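Local coordinates for protein protease (Helicobacter pylori, PDB 5EUF) that probably cleaves the cytoplasmic domain of human junctional adhesion molecule A, weakening the gastric epithelial barrier, as a zinc-dependent M16 family metallopeptidase, at residues B[61-66]-B[110-115]; B[255-260]-B[308-313]. All coordinates share one frame; numbering follows the deposited sequence.

Contact 1: B[61-66]-B[110-115]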
# COMPACT_ATOMS: atom_id res chain seq x y z
N LYS B 61 18.71 12.25 20.92
CA LYS B 61 20.13 12.08 20.65
C LYS B 61 20.83 13.43 20.71
O LYS B 61 20.26 14.41 21.20
CB LYS B 61 20.35 11.41 19.30
CG LYS B 61 19.74 10.02 19.19
CD LYS B 61 20.35 9.06 20.20
CE LYS B 61 19.74 7.67 20.08
NZ LYS B 61 20.33 6.71 21.06
N SER B 62 22.06 13.49 20.19
CA SER B 62 22.89 14.68 20.34
C SER B 62 22.37 15.89 19.57
O SER B 62 21.79 15.75 18.49
CB SER B 62 24.32 14.39 19.90
OG SER B 62 24.39 14.18 18.50
N THR B 63 22.58 17.07 20.14
CA THR B 63 22.27 18.33 19.49
C THR B 63 23.51 19.22 19.49
O THR B 63 24.63 18.73 19.69
CB THR B 63 21.11 19.07 20.18
OG1 THR B 63 21.50 19.43 21.51
CG2 THR B 63 19.87 18.18 20.24
N LYS B 64 23.33 20.52 19.27
CA LYS B 64 24.46 21.44 19.25
C LYS B 64 25.09 21.59 20.63
O LYS B 64 26.30 21.75 20.74
CB LYS B 64 24.01 22.82 18.73
CG LYS B 64 25.11 23.88 18.71
CD LYS B 64 24.58 25.21 18.20
CE LYS B 64 25.67 26.28 18.21
NZ LYS B 64 25.19 27.59 17.68
N ASN B 65 24.27 21.52 21.67
CA ASN B 65 24.75 21.69 23.03
C ASN B 65 24.62 20.43 23.88
O ASN B 65 25.40 20.19 24.79
CB ASN B 65 24.01 22.84 23.71
CG ASN B 65 24.13 24.15 22.94
OD1 ASN B 65 23.14 24.77 22.58
ND2 ASN B 65 25.37 24.56 22.69
N LEU B 66 23.62 19.61 23.56
CA LEU B 66 23.35 18.39 24.30
C LEU B 66 24.01 17.17 23.68
O LEU B 66 24.01 17.00 22.46
CB LEU B 66 21.85 18.15 24.42
CG LEU B 66 21.04 19.18 25.19
CD1 LEU B 66 19.56 18.82 25.17
CD2 LEU B 66 21.55 19.28 26.62
N ALA B 110 13.73 23.57 22.55
CA ALA B 110 14.25 24.41 21.48
C ALA B 110 15.56 23.82 20.97
O ALA B 110 15.89 23.92 19.79
CB ALA B 110 14.45 25.83 21.95
N GLU B 111 16.28 23.18 21.89
CA GLU B 111 17.57 22.56 21.59
C GLU B 111 17.43 21.38 20.63
O GLU B 111 18.36 21.06 19.89
CB GLU B 111 18.23 22.12 22.89
CG GLU B 111 19.66 21.64 22.74
CD GLU B 111 20.60 22.75 22.30
OE1 GLU B 111 20.38 23.91 22.71
OE2 GLU B 111 21.55 22.45 21.54
N THR B 112 16.27 20.72 20.63
CA THR B 112 16.06 19.55 19.78
C THR B 112 15.26 19.88 18.52
O THR B 112 15.25 19.11 17.56
CB THR B 112 15.32 18.43 20.54
OG1 THR B 112 14.02 18.88 20.94
CG2 THR B 112 16.11 18.01 21.77
N MSE B 113 14.58 21.02 18.52
CA MSE B 113 13.75 21.41 17.39
C MSE B 113 14.57 21.93 16.22
O MSE B 113 14.56 21.36 15.13
CB MSE B 113 12.72 22.45 17.81
CG MSE B 113 11.91 23.02 16.65
SE MSE B 113 10.16 23.65 17.22
CE MSE B 113 10.41 25.55 16.96
N GLY B 114 15.30 23.02 16.45
CA GLY B 114 16.04 23.67 15.39
C GLY B 114 17.54 23.57 15.55
O GLY B 114 18.28 24.45 15.12
N SER B 115 17.99 22.49 16.17
CA SER B 115 19.40 22.34 16.50
C SER B 115 19.82 20.87 16.59
O SER B 115 20.94 20.56 16.96
CB SER B 115 19.69 23.06 17.82
OG SER B 115 21.04 22.91 18.21

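Contact 2: B[255-260]-B[308-313]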
# COMPACT_ATOMS: atom_id res chain seq x y z
N GLY B 255 -13.56 -4.03 12.29
CA GLY B 255 -13.57 -2.59 12.20
C GLY B 255 -14.53 -2.06 11.15
O GLY B 255 -14.70 -2.66 10.09
N TYR B 256 -15.16 -0.93 11.46
CA TYR B 256 -16.07 -0.28 10.54
C TYR B 256 -15.54 1.11 10.19
O TYR B 256 -15.09 1.84 11.07
CB TYR B 256 -17.47 -0.19 11.14
CG TYR B 256 -18.17 -1.53 11.28
CD1 TYR B 256 -18.03 -2.29 12.43
CD2 TYR B 256 -18.97 -2.02 10.25
CE1 TYR B 256 -18.67 -3.52 12.56
CE2 TYR B 256 -19.61 -3.24 10.37
CZ TYR B 256 -19.46 -3.99 11.53
OH TYR B 256 -20.10 -5.20 11.64
N LYS B 257 -15.60 1.46 8.91
CA LYS B 257 -15.16 2.78 8.46
C LYS B 257 -16.01 3.87 9.11
O LYS B 257 -17.19 3.68 9.39
CB LYS B 257 -15.23 2.89 6.94
CG LYS B 257 -14.09 2.18 6.22
CD LYS B 257 -12.75 2.84 6.50
CE LYS B 257 -11.61 2.02 5.92
NZ LYS B 257 -11.78 1.74 4.46
N VAL B 258 -15.39 5.02 9.33
CA VAL B 258 -16.00 6.07 10.12
C VAL B 258 -15.47 7.43 9.65
O VAL B 258 -14.34 7.51 9.17
CB VAL B 258 -15.73 5.82 11.63
CG1 VAL B 258 -15.15 7.04 12.33
CG2 VAL B 258 -17.00 5.33 12.32
N PRO B 259 -16.29 8.48 9.76
CA PRO B 259 -15.92 9.83 9.29
C PRO B 259 -14.61 10.36 9.87
O PRO B 259 -14.08 9.80 10.83
CB PRO B 259 -17.09 10.69 9.77
CG PRO B 259 -18.24 9.76 9.84
CD PRO B 259 -17.66 8.45 10.30
N ALA B 260 -14.10 11.43 9.28
CA ALA B 260 -12.86 12.05 9.73
C ALA B 260 -13.01 12.74 11.09
O ALA B 260 -14.11 12.84 11.63
CB ALA B 260 -12.36 13.04 8.69
N GLU B 308 -10.18 9.77 7.14
CA GLU B 308 -11.23 8.77 7.32
C GLU B 308 -10.81 7.73 8.35
O GLU B 308 -9.80 7.05 8.20
CB GLU B 308 -11.57 8.07 6.00
CG GLU B 308 -12.64 7.00 6.16
CD GLU B 308 -13.18 6.49 4.85
OE1 GLU B 308 -14.25 5.84 4.86
OE2 GLU B 308 -12.55 6.74 3.80
N SER B 309 -11.60 7.63 9.41
CA SER B 309 -11.20 6.89 10.60
C SER B 309 -11.83 5.50 10.68
O SER B 309 -12.46 5.04 9.73
CB SER B 309 -11.54 7.68 11.86
OG SER B 309 -11.21 6.96 13.03
N VAL B 310 -11.65 4.86 11.83
CA VAL B 310 -12.08 3.49 12.02
C VAL B 310 -12.61 3.26 13.44
O VAL B 310 -11.97 3.64 14.43
CB VAL B 310 -10.93 2.50 11.72
CG1 VAL B 310 -11.07 1.22 12.53
CG2 VAL B 310 -10.87 2.19 10.23
N PHE B 311 -13.78 2.64 13.54
CA PHE B 311 -14.30 2.15 14.81
C PHE B 311 -13.89 0.69 14.94
O PHE B 311 -14.22 -0.12 14.07
CB PHE B 311 -15.82 2.31 14.89
CG PHE B 311 -16.37 2.19 16.28
CD1 PHE B 311 -16.50 0.95 16.89
CD2 PHE B 311 -16.76 3.32 16.98
CE1 PHE B 311 -17.01 0.84 18.17
CE2 PHE B 311 -17.27 3.22 18.26
CZ PHE B 311 -17.39 1.98 18.85
N LEU B 312 -13.19 0.35 16.01
CA LEU B 312 -12.50 -0.93 16.07
C LEU B 312 -12.97 -1.84 17.21
O LEU B 312 -12.97 -1.44 18.37
CB LEU B 312 -11.00 -0.69 16.19
CG LEU B 312 -10.09 -1.91 16.04
CD1 LEU B 312 -10.33 -2.59 14.70
CD2 LEU B 312 -8.64 -1.48 16.16
N PHE B 313 -13.35 -3.07 16.87
CA PHE B 313 -13.66 -4.10 17.85
C PHE B 313 -12.55 -5.15 17.90
O PHE B 313 -12.20 -5.73 16.87
CB PHE B 313 -14.99 -4.79 17.53
CG PHE B 313 -16.19 -3.90 17.64
CD1 PHE B 313 -16.89 -3.81 18.84
CD2 PHE B 313 -16.63 -3.18 16.55
CE1 PHE B 313 -18.00 -2.99 18.94
CE2 PHE B 313 -17.74 -2.36 16.65
CZ PHE B 313 -18.42 -2.27 17.85

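Contact 1: B[61-66]-B[110-115]
Thr63 meets Ser115 where the irregular loop 61-66 passes the C-terminal end of helix 102-113, with their CA atoms 5.8 Å apart. Gly114 is the first residue to leave the helical conformation. Ser115 comes next, and its CB points toward the loop. The carboxylate of Glu111 carries most of the contact. Its CG lies anti to the backbone N (chi1 -171°) and the chain then bends at chi2, which brings OE2 to Thr63 OG1 and Asn65 N. OE2 accepts two bonds from the loop. Thr63 OG1 donates to Glu111 OE2 at 3.0 Å, meeting the anti lone pair of that oxygen. Asn65 N reaches Glu111 OE2 at 2.9 Å from above the carboxylate plane. Farther back, Glu111 CG packs against Leu66 CD1 at 3.7 Å, so the aliphatic part of the side chain also takes part. Lys64 N makes a weak bond to Ser115 O at 3.3 Å. Thr63 CG2 faces Thr112 CG2 at 4.1 Å. Leu66 and Thr112 also touch Phe71 of helix 70-77. Thr63 OG1 accepts from Leu66 N at 3.0 Å, which makes the turn an ST motif, here joined to a helix end by a glutamate within the M16 peptidase domain.

Contact 2: B[255-260]-B[308-313]
Tyr256 and Phe313 meet diagonally across an antiparallel strand pair. Tyr256 CD1 lies at the edge of the Phe313 ring, near its plane, 4.2 Å from Phe313 CE2. Val258 points to the same face of the sheet as Tyr256 and crosses Phe311 obliquely, with Val258 CG2 4.1 Å from Phe311 CB. Its other methyl, Val258 CG1, rests on Ser309 CB at 3.7 Å. Lys257 points to the opposite face. Its chain bends at chi2 (-66°) and crosses Glu308 at about a right angle, so that Lys257 CD passes 3.7 Å from Glu308 OE1. The charged ends do not touch, and Lys257 NZ bonds instead to Gln234 and the Ala154 carbonyl. Two hydrogen-bonded pairs hold the backbones. Tyr256 and Phe311 exchange nearly straight bonds in the carbonyl planes, each 2.9 Å between the N of one and the O of the other. The Val258 and Ser309 pair is more bent, and Val258 N sits above the carbonyl plane of Ser309. Strand 412-418 lies beside 251-258, and the edge strand 295-302 beside 309-317. Helix 266-276 packs on Val258, Phe311 and Phe313, while Leu334 of helix 323-338 touches Tyr256 and Phe313.

Contact 1 and contact 2 lie on opposite sides of the chain's centre. Their own centres are 38 Å apart and their nearest atoms about 26 Å apart, so they do not touch. Contact 1 closes before contact 2 begins. Residues 61-66 and 110-115 fall in the M16 peptidase region, and 255-260 and 308-313 in the inactive-domain region. The zinc bound by His53 and Glu133 lies in the first. Contact 1 is nearer the probable catalytic residue Glu56, whose side chain is about 11 Å from that of Thr112. Contact 2 lies away from the catalytic site, although a bound zinc ion is about 9 Å from the Ser309 side chain.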